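Local coordinates for PrgA (Enterococcus faecalis, PDB 6Z9K), which provides surface exclusion against unwanted conjugation, probably as a cell-wall-anchored protein, and is represented here by its CAP domain, at residues L83-R88 against S94-S99. Numbering follows the deposited sequence.
Sequences LLNDVR and SQLSVS
The chain folds back beside the last turns of helix 70-90, bringing Gln95 to Asn85 with their CA atoms 5.6 Å apart, and from there it runs as an extended segment into the short strand 97-98. Asn85 holds the backbone of Leu96 at both its polar atoms. OD1 accepts from Leu96 N at 2.8 Å, with the donor tilted 24° from the plane of the side-chain carbonyl, while ND2 gives a hydrogen to Leu96 O at 2.9 Å; that acceptor lies in the amide plane of Asn85, and the bond lands on a lone pair of the backbone oxygen. With Ala234 O as the second acceptor of ND2, three backbone partners fix the rotation of the amide. It pairs with both the N-H and the C=O of Leu96 much as a neighbouring strand would, and in the CAP domain of PrgA it ties the helix to the residue just before strand 97-98, which pairs antiparallel with 232-233. One turn on from Asn85, Arg88 reaches Ser94 side-on. A bend at chi3 (65°) brings NE round toward Ser94, and chi4 (91°) sets the guanidinium plane so that NE and NH2 both face Ser94 O, at 2.8 Å and 3.0 Å. NH2 makes a further, weak bond to Ser94 OG, whose main partner is Lys194 O. The carbonyls of Leu189 and Gln191 take hydrogens from NH1 and NH2, which would probably offset part of the charge of this buried guanidinium. The side chain of Leu96 packs beside both groups: its CG is 3.4 Å from Asn85 OD1, CD2 sits over one guanidinium face, off toward the rim, and CD1 meets Leu84 CD2 at 3.6 Å, with Leu197 of strand 196-202 touching both leucines.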
loop_
_atom_site.group_PDB
_atom_site.type_symbol
_atom_site.label_atom_id
_atom_site.label_comp_id
_atom_site.label_asym_id
_atom_site.label_seq_id
_atom_site.Cartn_x
_atom_site.Cartn_y
_atom_site.Cartn_z
ATOM N N LEU A 83 6.957 -2.794 -3.519
ATOM C CA LEU A 83 6.032 -3.651 -4.281
ATOM C C LEU A 83 5.255 -2.812 -5.298
ATOM O O LEU A 83 5.101 -3.263 -6.472
ATOM C CB LEU A 83 5.041 -4.345 -3.343
ATOM C CG LEU A 83 5.682 -5.314 -2.366
ATOM C CD1 LEU A 83 4.589 -5.991 -1.501
ATOM C CD2 LEU A 83 6.541 -6.337 -3.056
ATOM N N LEU A 84 4.729 -1.678 -4.890
ATOM C CA LEU A 84 3.901 -0.869 -5.795
ATOM C C LEU A 84 4.756 -0.260 -6.911
ATOM O O LEU A 84 4.290 -0.218 -8.063
ATOM C CB LEU A 84 3.141 0.182 -4.995
ATOM C CG LEU A 84 2.168 1.007 -5.806
ATOM C CD1 LEU A 84 1.129 0.138 -6.542
ATOM C CD2 LEU A 84 1.463 2.016 -4.891
ATOM N N ASN A 85 5.936 0.212 -6.593
ATOM C CA ASN A 85 6.838 0.833 -7.597
ATOM C C ASN A 85 7.229 -0.217 -8.643
ATOM O O ASN A 85 7.439 0.164 -9.807
ATOM C CB ASN A 85 8.104 1.430 -7.007
ATOM C CG ASN A 85 7.900 2.834 -6.488
ATOM O OD1 ASN A 85 6.915 3.464 -6.893
ATOM N ND2 ASN A 85 8.877 3.335 -5.716
ATOM N N ASP A 86 7.349 -1.473 -8.262
ATOM C CA ASP A 86 7.702 -2.539 -9.229
ATOM C C ASP A 86 6.608 -2.547 -10.310
ATOM O O ASP A 86 6.932 -2.594 -11.492
ATOM C CB ASP A 86 7.932 -3.839 -8.482
ATOM C CG ASP A 86 8.210 -5.041 -9.367
ATOM O OD1 ASP A 86 9.224 -4.996 -10.042
ATOM O OD2 ASP A 86 7.400 -5.997 -9.362
ATOM N N VAL A 87 5.344 -2.513 -9.920
ATOM C CA VAL A 87 4.216 -2.528 -10.871
ATOM C C VAL A 87 4.229 -1.204 -11.628
ATOM O O VAL A 87 4.125 -1.162 -12.848
ATOM C CB VAL A 87 2.905 -2.738 -10.107
ATOM C CG1 VAL A 87 1.693 -2.618 -10.983
ATOM C CG2 VAL A 87 2.927 -4.071 -9.400
ATOM N N ARG A 88 4.356 -0.086 -10.909
ATOM C CA ARG A 88 4.268 1.250 -11.555
ATOM C C ARG A 88 5.379 1.390 -12.604
ATOM O O ARG A 88 5.082 1.895 -13.729
ATOM C CB ARG A 88 4.345 2.337 -10.489
ATOM C CG ARG A 88 3.053 2.430 -9.698
ATOM C CD ARG A 88 3.070 3.519 -8.654
ATOM N NE ARG A 88 3.171 4.870 -9.202
ATOM C CZ ARG A 88 2.167 5.668 -9.519
ATOM N NH1 ARG A 88 0.909 5.364 -9.235
ATOM N NH2 ARG A 88 2.435 6.809 -10.116
ATOM N N SER A 94 5.101 7.235 -12.792
ATOM C CA SER A 94 6.063 7.876 -11.889
ATOM C C SER A 94 6.314 6.954 -10.705
ATOM O O SER A 94 5.342 6.257 -10.245
ATOM C CB SER A 94 5.531 9.247 -11.453
ATOM O OG SER A 94 4.222 9.102 -10.864
ATOM N N GLN A 95 7.526 6.967 -10.191
ATOM C CA GLN A 95 8.007 6.139 -9.065
ATOM C C GLN A 95 7.771 6.899 -7.765
ATOM O O GLN A 95 7.882 8.119 -7.766
ATOM C CB GLN A 95 9.493 5.863 -9.234
ATOM C CG GLN A 95 9.802 5.018 -10.446
ATOM C CD GLN A 95 9.125 3.691 -10.308
ATOM O OE1 GLN A 95 8.006 3.523 -10.800
ATOM N NE2 GLN A 95 9.774 2.781 -9.599
ATOM N N LEU A 96 7.441 6.204 -6.702
ATOM C CA LEU A 96 7.067 6.836 -5.416
ATOM C C LEU A 96 8.258 6.842 -4.479
ATOM O O LEU A 96 9.004 5.886 -4.429
ATOM C CB LEU A 96 5.880 6.095 -4.800
ATOM C CG LEU A 96 4.719 5.823 -5.760
ATOM C CD1 LEU A 96 3.713 4.873 -5.181
ATOM C CD2 LEU A 96 4.009 7.088 -6.176
ATOM N N SER A 97 8.367 7.922 -3.718
ATOM C CA SER A 97 9.335 8.101 -2.630
ATOM C C SER A 97 8.673 7.703 -1.324
ATOM O O SER A 97 7.429 7.694 -1.280
ATOM C CB SER A 97 9.832 9.514 -2.573
ATOM O OG SER A 97 8.801 10.432 -2.249
ATOM N N VAL A 98 9.509 7.412 -0.327
ATOM C CA VAL A 98 9.157 7.404 1.101
ATOM C C VAL A 98 9.950 8.526 1.753
ATOM O O VAL A 98 11.146 8.644 1.521
ATOM C CB VAL A 98 9.463 6.042 1.710
ATOM C CG1 VAL A 98 9.219 6.077 3.204
ATOM C CG2 VAL A 98 8.604 4.988 1.050
ATOM N N SER A 99 9.279 9.346 2.545
ATOM C CA SER A 99 9.934 10.462 3.263
ATOM C C SER A 99 9.443 10.542 4.690
ATOM O O SER A 99 8.400 9.974 4.989
ATOM C CB SER A 99 9.656 11.744 2.529
ATOM O OG SER A 99 8.281 11.958 2.463
#